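Local structure of S3-RNase (Pyrus pyrifolia, 1IQQ) at residues D2-T7 and L169-S174; Y10-C15 and D24-L29; N148-L153 and F178-H183. The protein cleaves RNA as a T2-family ribonuclease of the pear pistil and takes part in gametophytic self-incompatibility, by which the flower rejects self pollen. One frame throughout, in Å; residues are numbered along the deposited sequence.

Contact 1: D2-T7 and L169-S174; sequences DYFQFT and LCSDKS
The Y3 ring meets C170 and S171 at its edge: the carbonyl oxygen of S171 lies in the ring plane, and CE1 of Y3 comes within 3.8 Å of C170 SG, a sulfur-aromatic contact with the sulfur 80° off the ring normal. P182 and I179 also touch the tyrosine. The F4 ring, buried on the other side of the sheet, likewise takes backbone oxygen at its edge, CD1 lying 3.4 Å from the O of D172, while K173 O and S171 OG approach obliquely and Y1 packs its own ring against it. Y3 CG sits between the backbone N and the carbonyl carbon (chi1 76°), which keeps the ring edge beside C170 SG, itself disulfide-bonded to C181; with an alanine in its place the C170 sulfur would probably lose its aromatic neighbour, and a gap is likely to open beside P182 and I179. Between the two faces the backbones are tied by two reciprocal pairs of bonds. F4 N reaches S171 O at 2.9 Å and S171 N returns to F4 O; F6 and L169 repeat the exchange. Between them Q5 faces C170, its CG 3.9 Å from SG, while its amide NE2 is held by S38. At the D2 end a water joins D2 OD1 to K173 NZ, and the other aspartate oxygen takes M40 N. D2 and Y3 both face S38, a classic beta bulge on the side of strand 30-38; strand 3-10 is an inner strand between 30-38 and 161-171 in the antiparallel part of the RNase T2 sheet.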
loop_
_atom_site.group_PDB
_atom_site.type_symbol
_atom_site.label_atom_id
_atom_site.label_comp_id
_atom_site.label_asym_id
_atom_site.label_seq_id
_atom_site.Cartn_x
_atom_site.Cartn_y
_atom_site.Cartn_z
ATOM N N ASP A 2 -10.370 10.240 -9.697
ATOM C CA ASP A 2 -9.685 10.192 -11.008
ATOM C C ASP A 2 -8.869 8.928 -11.209
ATOM O O ASP A 2 -8.775 8.435 -12.328
ATOM C CB ASP A 2 -8.674 11.339 -11.169
ATOM C CG ASP A 2 -9.324 12.714 -11.124
ATOM O OD1 ASP A 2 -10.479 12.814 -11.620
ATOM O OD2 ASP A 2 -8.650 13.634 -10.626
ATOM N N TYR A 3 -8.256 8.398 -10.151
ATOM C CA TYR A 3 -7.328 7.244 -10.342
ATOM C C TYR A 3 -7.196 6.549 -9.016
ATOM O O TYR A 3 -7.796 7.002 -8.019
ATOM C CB TYR A 3 -5.968 7.758 -10.834
ATOM C CG TYR A 3 -5.068 8.433 -9.785
ATOM C CD1 TYR A 3 -4.007 7.737 -9.209
ATOM C CD2 TYR A 3 -5.269 9.772 -9.393
ATOM C CE1 TYR A 3 -3.181 8.290 -8.261
ATOM C CE2 TYR A 3 -4.394 10.360 -8.462
ATOM C CZ TYR A 3 -3.353 9.600 -7.875
ATOM O OH TYR A 3 -2.589 10.169 -6.869
ATOM N N PHE A 4 -6.496 5.414 -8.980
ATOM C CA PHE A 4 -6.277 4.719 -7.716
ATOM C C PHE A 4 -4.838 4.699 -7.272
ATOM O O PHE A 4 -3.889 4.577 -8.096
ATOM C CB PHE A 4 -6.635 3.229 -7.882
ATOM C CG PHE A 4 -8.086 2.957 -7.953
ATOM C CD1 PHE A 4 -8.674 2.655 -9.154
ATOM C CD2 PHE A 4 -8.838 2.949 -6.790
ATOM C CE1 PHE A 4 -10.080 2.311 -9.205
ATOM C CE2 PHE A 4 -10.203 2.604 -6.827
ATOM C CZ PHE A 4 -10.807 2.291 -8.003
ATOM N N GLN A 5 -4.647 4.774 -5.966
ATOM C CA GLN A 5 -3.360 4.535 -5.330
ATOM C C GLN A 5 -3.493 3.236 -4.569
ATOM O O GLN A 5 -4.329 3.124 -3.654
ATOM C CB GLN A 5 -3.025 5.592 -4.307
ATOM C CG GLN A 5 -2.684 6.958 -5.003
ATOM C CD GLN A 5 -2.314 7.994 -3.977
ATOM O OE1 GLN A 5 -1.152 8.060 -3.505
ATOM N NE2 GLN A 5 -3.290 8.777 -3.574
ATOM N N PHE A 6 -2.664 2.241 -4.869
ATOM C CA PHE A 6 -2.649 0.972 -4.110
ATOM C C PHE A 6 -1.362 0.969 -3.366
ATOM O O PHE A 6 -0.282 0.768 -3.934
ATOM C CB PHE A 6 -2.748 -0.194 -5.105
ATOM C CG PHE A 6 -2.786 -1.574 -4.474
ATOM C CD1 PHE A 6 -2.131 -2.612 -5.072
ATOM C CD2 PHE A 6 -3.518 -1.825 -3.328
ATOM C CE1 PHE A 6 -2.241 -3.935 -4.537
ATOM C CE2 PHE A 6 -3.642 -3.120 -2.784
ATOM C CZ PHE A 6 -3.007 -4.183 -3.388
ATOM N N THR A 7 -1.454 1.198 -2.055
ATOM C CA THR A 7 -0.245 1.365 -1.217
ATOM C C THR A 7 0.007 0.162 -0.350
ATOM O O THR A 7 -0.949 -0.351 0.292
ATOM C CB THR A 7 -0.450 2.555 -0.306
ATOM O OG1 THR A 7 -0.689 3.729 -1.114
ATOM C CG2 THR A 7 0.849 2.816 0.525
ATOM N N LEU A 169 1.525 1.655 -6.013
ATOM C CA LEU A 169 1.342 1.437 -7.451
ATOM C C LEU A 169 0.068 2.194 -7.818
ATOM O O LEU A 169 -0.966 2.000 -7.174
ATOM C CB LEU A 169 1.151 -0.070 -7.770
ATOM C CG LEU A 169 2.171 -0.948 -7.119
ATOM C CD1 LEU A 169 1.906 -2.373 -7.605
ATOM C CD2 LEU A 169 3.577 -0.559 -7.547
ATOM N N CYS A 170 0.103 3.060 -8.827
ATOM C CA CYS A 170 -1.066 3.840 -9.218
ATOM C C CYS A 170 -1.683 3.270 -10.482
ATOM O O CYS A 170 -0.969 2.671 -11.340
ATOM C CB CYS A 170 -0.672 5.310 -9.443
ATOM S SG CYS A 170 -0.144 6.054 -7.875
ATOM N N SER A 171 -3.013 3.385 -10.603
ATOM C CA SER A 171 -3.713 2.869 -11.789
ATOM C C SER A 171 -4.779 3.790 -12.191
ATOM O O SER A 171 -5.106 4.742 -11.433
ATOM C CB SER A 171 -4.239 1.438 -11.502
ATOM O OG SER A 171 -5.075 1.389 -10.338
ATOM N N ASP A 172 -5.271 3.601 -13.413
ATOM C CA ASP A 172 -6.312 4.444 -13.941
ATOM C C ASP A 172 -7.665 4.288 -13.278
ATOM O O ASP A 172 -7.828 3.509 -12.372
ATOM C CB ASP A 172 -6.332 4.306 -15.511
ATOM C CG ASP A 172 -6.843 3.002 -15.999
ATOM O OD1 ASP A 172 -7.488 2.248 -15.263
ATOM O OD2 ASP A 172 -6.619 2.728 -17.237
ATOM N N LYS A 173 -8.624 5.102 -13.717
ATOM C CA LYS A 173 -9.917 5.091 -13.065
ATOM C C LYS A 173 -10.580 3.710 -12.989
ATOM O O LYS A 173 -11.320 3.400 -12.035
ATOM C CB LYS A 173 -10.817 6.162 -13.721
ATOM C CG LYS A 173 -12.067 6.439 -12.864
ATOM C CD LYS A 173 -12.742 7.713 -13.379
ATOM C CE LYS A 173 -13.976 8.025 -12.546
ATOM N NZ LYS A 173 -14.425 9.463 -12.581
ATOM N N SER A 174 -10.327 2.846 -13.960
ATOM C CA SER A 174 -10.879 1.480 -13.921
ATOM C C SER A 174 -10.038 0.500 -13.095
ATOM O O SER A 174 -10.483 -0.624 -12.782
ATOM C CB SER A 174 -10.954 0.918 -15.327
ATOM O OG SER A 174 -9.647 0.772 -15.858
HETATM O O HOH W 1 -12.311 11.475 -13.181
#

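Contact 2: Y10-C15 and D24-L29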
loop_
_atom_site.group_PDB
_atom_site.type_symbol
_atom_site.label_atom_id
_atom_site.label_comp_id
_atom_site.label_asym_id
_atom_site.label_seq_id
_atom_site.Cartn_x
_atom_site.Cartn_y
_atom_site.Cartn_z
ATOM N N TYR A 10 5.886 -2.091 4.350
ATOM C CA TYR A 10 6.833 -3.125 4.796
ATOM C C TYR A 10 6.717 -3.195 6.317
ATOM O O TYR A 10 7.091 -2.255 7.006
ATOM C CB TYR A 10 8.222 -2.657 4.338
ATOM C CG TYR A 10 9.318 -3.594 4.771
ATOM C CD1 TYR A 10 9.218 -4.951 4.602
ATOM C CD2 TYR A 10 10.493 -3.104 5.313
ATOM C CE1 TYR A 10 10.253 -5.838 4.944
ATOM C CE2 TYR A 10 11.528 -3.937 5.660
ATOM C CZ TYR A 10 11.427 -5.316 5.495
ATOM O OH TYR A 10 12.426 -6.211 5.920
ATOM N N GLN A 11 6.133 -4.303 6.792
ATOM C CA GLN A 11 5.772 -4.377 8.209
ATOM C C GLN A 11 6.917 -4.097 9.191
ATOM O O GLN A 11 6.687 -3.400 10.161
ATOM C CB GLN A 11 5.166 -5.766 8.489
ATOM C CG GLN A 11 3.918 -6.071 7.672
ATOM C CD GLN A 11 3.344 -7.417 8.067
ATOM O OE1 GLN A 11 3.829 -8.080 9.019
ATOM N NE2 GLN A 11 2.300 -7.839 7.375
ATOM N N LEU A 12 8.096 -4.638 8.895
ATOM C CA LEU A 12 9.252 -4.445 9.795
ATOM C C LEU A 12 9.511 -2.978 10.004
ATOM O O LEU A 12 9.749 -2.515 11.139
ATOM C CB LEU A 12 10.501 -5.114 9.207
ATOM C CG LEU A 12 11.701 -5.207 10.157
ATOM C CD1 LEU A 12 11.501 -6.423 11.152
ATOM C CD2 LEU A 12 12.954 -5.482 9.380
ATOM N N ALA A 13 9.421 -2.182 8.944
ATOM C CA ALA A 13 9.658 -0.765 9.080
ATOM C C ALA A 13 8.506 0.010 9.697
ATOM O O ALA A 13 8.695 0.981 10.466
ATOM C CB ALA A 13 10.014 -0.175 7.677
ATOM N N VAL A 14 7.276 -0.365 9.372
ATOM C CA VAL A 14 6.110 0.283 9.967
ATOM C C VAL A 14 6.199 0.164 11.494
ATOM O O VAL A 14 5.903 1.125 12.200
ATOM C CB VAL A 14 4.786 -0.435 9.518
ATOM C CG1 VAL A 14 3.556 0.151 10.209
ATOM C CG2 VAL A 14 4.638 -0.274 7.991
ATOM N N CYS A 15 6.625 -1.017 11.950
ATOM C CA CYS A 15 6.681 -1.269 13.437
ATOM C C CYS A 15 7.851 -0.618 14.093
ATOM O O CYS A 15 8.014 -0.729 15.324
ATOM C CB CYS A 15 6.704 -2.769 13.652
ATOM S SG CYS A 15 5.065 -3.434 13.227
ATOM N N ASP A 24 1.959 -7.222 17.829
ATOM C CA ASP A 24 2.205 -8.497 17.177
ATOM C C ASP A 24 3.577 -8.374 16.427
ATOM O O ASP A 24 3.905 -7.297 15.896
ATOM C CB ASP A 24 1.096 -8.792 16.128
ATOM C CG ASP A 24 -0.319 -8.699 16.705
ATOM O OD1 ASP A 24 -0.557 -9.219 17.814
ATOM O OD2 ASP A 24 -1.198 -8.084 16.054
ATOM N N PRO A 25 4.375 -9.446 16.383
ATOM C CA PRO A 25 5.679 -9.372 15.703
ATOM C C PRO A 25 5.500 -9.217 14.187
ATOM O O PRO A 25 4.780 -9.993 13.580
ATOM C CB PRO A 25 6.348 -10.661 16.108
ATOM C CG PRO A 25 5.135 -11.630 16.243
ATOM C CD PRO A 25 4.037 -10.808 16.834
ATOM N N PRO A 26 6.141 -8.210 13.580
ATOM C CA PRO A 26 5.979 -8.039 12.135
ATOM C C PRO A 26 6.744 -9.036 11.328
ATOM O O PRO A 26 7.779 -9.552 11.749
ATOM C CB PRO A 26 6.482 -6.602 11.904
ATOM C CG PRO A 26 7.608 -6.503 12.963
ATOM C CD PRO A 26 6.853 -7.075 14.180
ATOM N N ASP A 27 6.274 -9.243 10.111
ATOM C CA ASP A 27 6.962 -10.077 9.164
ATOM C C ASP A 27 7.807 -9.155 8.262
ATOM O O ASP A 27 7.532 -7.946 8.152
ATOM C CB ASP A 27 5.984 -10.806 8.227
ATOM C CG ASP A 27 5.194 -11.880 8.955
ATOM O OD1 ASP A 27 4.010 -12.089 8.616
ATOM O OD2 ASP A 27 5.752 -12.533 9.865
ATOM N N LYS A 28 8.786 -9.755 7.599
ATOM C CA LYS A 28 9.595 -8.948 6.648
ATOM C C LYS A 28 8.902 -9.022 5.273
ATOM O O LYS A 28 9.446 -9.505 4.257
ATOM C CB LYS A 28 11.017 -9.532 6.590
ATOM C CG LYS A 28 11.795 -9.241 7.908
ATOM C CD LYS A 28 13.287 -9.636 7.846
ATOM C CE LYS A 28 13.934 -9.444 9.217
ATOM N NZ LYS A 28 15.324 -10.021 9.264
ATOM N N LEU A 29 7.686 -8.471 5.256
ATOM C CA LEU A 29 6.818 -8.527 4.103
ATOM C C LEU A 29 6.079 -7.206 3.888
ATOM O O LEU A 29 5.792 -6.478 4.840
ATOM C CB LEU A 29 5.711 -9.596 4.290
ATOM C CG LEU A 29 6.254 -11.034 4.219
ATOM C CD1 LEU A 29 5.169 -12.021 4.652
ATOM C CD2 LEU A 29 6.692 -11.377 2.835
HETATM O O HOH W 2 1.858 -10.752 7.422
#
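Q11 grips the loop D24-L29 at two points, and here the contact is tight. Its backbone N donates to L29 O at 2.9 Å, almost straight at 172°, while its side-chain OE1 accepts D27 N, also at 2.9 Å. CG lies anti to the carbonyl carbon (chi1 -60°) and the chain then runs extended, carrying the amide alongside D27 with the amide and carboxylate planes 22° apart. The stem is close too: CB of Q11 stands 3.2 Å from D27 O. P26 wedges in beside it, its CB 3.7 Å from C15 SG, the sulfur that closes the disulfide to C22. Y10 occupies the N-cap position of the short helix 11-14, and K28 is the centre of an inverse gamma turn, so the loop folds back over the helix start just before strand 30-38 begins. Y10 lays a ring edge against the K28 backbone, CE1 at 3.5 Å from its C, with L12 CB over one face. Toward solvent the fit slackens. K28 stretches out side by side with L12, its CE 4.1 Å from L12 CD2, and on the D27 flank a water links Q11 NE2 to D27 OD1. The same NE2 also bonds T31, while L29 touches the glycan.

Contact 3: N148-L153 and F178-H183; sequences NKKPKL and FIDCPH
Two lysine ammonium groups each seize a backbone carbonyl at 2.8 Å: K149 NZ takes F178 O and K152 NZ takes H183 O. They arrive differently. K149 bends at chi2 (-51°) and chi4, curling over the 178-183 segment so that its nitrogen meets the carbonyl from a tilted direction, whereas K152 is extended throughout and comes in nearly end-on, with a C=O...N angle of 161°. Between them one backbone bond, C181 N to K150 O at 2.9 Å and in the carbonyl plane, is joined by a side-chain one, D180 OD1 accepting K150 N at 2.8 Å on its anti side. Waters fill in around these bonds: one is shared by K150 O and I179 O, another sits on D180 N. K150 NZ and D180 OD2 stay 4.5 Å apart, too far for a salt bridge, and a like charge on R143 lies close to the lysine. Packing comes from the aliphatic stems. K149 CG lies 3.6 Å from F178 CB, K150 CG rests over D180, and CB of K152 meets CB of C181 at 3.8 Å. P151 turns the other way, onto I142 and R143 of helix 135-143. This is a surface seam of the RNase T2 fold, set where strand 152-158 and the short strand 178-179 follow one another along the same edge of strand 161-171, with segment 178-183 tied to that strand by the C170-C181 disulfide.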
loop_
_atom_site.group_PDB
_atom_site.type_symbol
_atom_site.label_atom_id
_atom_site.label_comp_id
_atom_site.label_asym_id
_atom_site.label_seq_id
_atom_site.Cartn_x
_atom_site.Cartn_y
_atom_site.Cartn_z
ATOM N N ASN A 148 6.156 -0.395 -16.561
ATOM C CA ASN A 148 7.034 0.738 -16.711
ATOM C C ASN A 148 6.576 1.942 -15.927
ATOM O O ASN A 148 7.299 2.921 -15.951
ATOM C CB ASN A 148 7.165 1.140 -18.228
ATOM C CG ASN A 148 8.236 2.185 -18.479
ATOM O OD1 ASN A 148 7.938 3.383 -18.688
ATOM N ND2 ASN A 148 9.500 1.750 -18.527
ATOM N N LYS A 149 5.453 1.881 -15.157
ATOM C CA LYS A 149 4.904 3.051 -14.479
ATOM C C LYS A 149 5.626 3.346 -13.170
ATOM O O LYS A 149 6.062 2.412 -12.491
ATOM C CB LYS A 149 3.382 2.901 -14.278
ATOM C CG LYS A 149 2.621 2.756 -15.648
ATOM C CD LYS A 149 2.994 3.850 -16.635
ATOM C CE LYS A 149 2.166 3.749 -17.950
ATOM N NZ LYS A 149 0.861 4.260 -17.755
ATOM N N LYS A 150 5.710 4.635 -12.888
ATOM C CA LYS A 150 6.491 5.077 -11.706
ATOM C C LYS A 150 5.717 5.016 -10.408
ATOM O O LYS A 150 4.613 5.523 -10.307
ATOM C CB LYS A 150 6.950 6.464 -11.942
ATOM C CG LYS A 150 7.760 6.600 -13.215
ATOM C CD LYS A 150 7.978 8.128 -13.457
ATOM C CE LYS A 150 9.146 8.399 -14.489
ATOM N NZ LYS A 150 9.066 7.639 -15.819
ATOM N N PRO A 151 6.306 4.324 -9.454
ATOM C CA PRO A 151 5.636 4.196 -8.151
ATOM C C PRO A 151 5.946 5.391 -7.279
ATOM O O PRO A 151 6.826 6.160 -7.596
ATOM C CB PRO A 151 6.251 2.925 -7.566
ATOM C CG PRO A 151 7.708 2.988 -8.093
ATOM C CD PRO A 151 7.544 3.534 -9.554
ATOM N N LYS A 152 5.171 5.515 -6.217
ATOM C CA LYS A 152 5.414 6.536 -5.199
ATOM C C LYS A 152 5.984 5.782 -3.996
ATOM O O LYS A 152 5.391 4.772 -3.475
ATOM C CB LYS A 152 4.122 7.277 -4.834
ATOM C CG LYS A 152 4.348 8.259 -3.653
ATOM C CD LYS A 152 3.140 9.215 -3.518
ATOM C CE LYS A 152 3.371 10.159 -2.301
ATOM N NZ LYS A 152 2.179 11.093 -2.274
ATOM N N LEU A 153 7.144 6.261 -3.501
ATOM C CA LEU A 153 7.820 5.608 -2.377
ATOM C C LEU A 153 7.806 6.485 -1.125
ATOM O O LEU A 153 7.882 7.712 -1.207
ATOM C CB LEU A 153 9.263 5.316 -2.745
ATOM C CG LEU A 153 9.588 3.972 -3.397
ATOM C CD1 LEU A 153 8.795 3.833 -4.683
ATOM C CD2 LEU A 153 11.075 3.915 -3.703
ATOM N N PHE A 178 -1.903 0.429 -15.134
ATOM C CA PHE A 178 -1.128 1.277 -14.257
ATOM C C PHE A 178 -0.888 2.641 -14.921
ATOM O O PHE A 178 -0.928 2.777 -16.168
ATOM C CB PHE A 178 0.228 0.634 -14.027
ATOM C CG PHE A 178 0.190 -0.611 -13.188
ATOM C CD1 PHE A 178 -0.184 -0.558 -11.849
ATOM C CD2 PHE A 178 0.555 -1.835 -13.744
ATOM C CE1 PHE A 178 -0.173 -1.742 -11.058
ATOM C CE2 PHE A 178 0.582 -3.041 -13.013
ATOM C CZ PHE A 178 0.215 -3.004 -11.632
ATOM N N ILE A 179 -0.678 3.638 -14.087
ATOM C CA ILE A 179 -0.260 4.951 -14.516
ATOM C C ILE A 179 0.846 5.394 -13.600
ATOM O O ILE A 179 1.033 4.845 -12.525
ATOM C CB ILE A 179 -1.351 6.016 -14.459
ATOM C CG1 ILE A 179 -1.838 6.264 -13.010
ATOM C CG2 ILE A 179 -2.501 5.619 -15.392
ATOM C CD1 ILE A 179 -2.820 7.379 -12.929
ATOM N N ASP A 180 1.630 6.384 -14.046
ATOM C CA ASP A 180 2.656 6.917 -13.141
ATOM C C ASP A 180 1.931 7.597 -11.956
ATOM O O ASP A 180 0.907 8.287 -12.106
ATOM C CB ASP A 180 3.490 8.004 -13.856
ATOM C CG ASP A 180 4.390 7.477 -14.942
ATOM O OD1 ASP A 180 4.853 6.336 -14.905
ATOM O OD2 ASP A 180 4.665 8.330 -15.844
ATOM N N CYS A 181 2.502 7.463 -10.741
ATOM C CA CYS A 181 1.931 8.111 -9.581
ATOM C C CYS A 181 2.296 9.607 -9.620
ATOM O O CYS A 181 3.460 9.959 -9.788
ATOM C CB CYS A 181 2.513 7.521 -8.308
ATOM S SG CYS A 181 1.932 5.845 -7.881
ATOM N N PRO A 182 1.288 10.479 -9.490
ATOM C CA PRO A 182 1.541 11.916 -9.494
ATOM C C PRO A 182 1.928 12.286 -8.011
ATOM O O PRO A 182 1.837 11.463 -7.118
ATOM C CB PRO A 182 0.199 12.489 -10.000
ATOM C CG PRO A 182 -0.895 11.567 -9.358
ATOM C CD PRO A 182 -0.169 10.141 -9.479
ATOM N N HIS A 183 2.403 13.459 -7.770
ATOM C CA HIS A 183 2.662 13.829 -6.394
ATOM C C HIS A 183 3.657 13.079 -5.489
ATOM O O HIS A 183 3.317 12.671 -4.338
ATOM C CB HIS A 183 1.341 13.966 -5.659
ATOM C CG HIS A 183 0.299 14.646 -6.492
ATOM N ND1 HIS A 183 0.618 15.719 -7.304
ATOM C CD2 HIS A 183 -1.018 14.419 -6.662
ATOM C CE1 HIS A 183 -0.466 16.126 -7.934
ATOM N NE2 HIS A 183 -1.472 15.355 -7.566
HETATM O O HOH W 3 6.608 5.675 -16.825
HETATM O O HOH W 4 1.234 7.382 -16.720
HETATM O O HOH W 5 2.384 3.482 -10.528
#

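In the fold
Contacts 1 and 3 are neighbours, their centres 9 Å apart, and both belong to the sheet through strand 161-171: contact 1 pairs it with strand 3-10, while contact 3 joins the segments that lead into strand 152-158 and out of strand 178-179. The C170-C181 disulfide bonds them directly, and their segments alternate along the chain. Contact 2 lies about 24 Å from the centres of both, across the centre of the chain, but segment 10-15 continues directly from strand 3-10, and both segments of contact 2 fall within the long span between 2-7 and 169-174. Contact 1 thus brings the N-terminal strand, which adjoins strand 30-38 with the catalytic H33, against the late strands of this RNase.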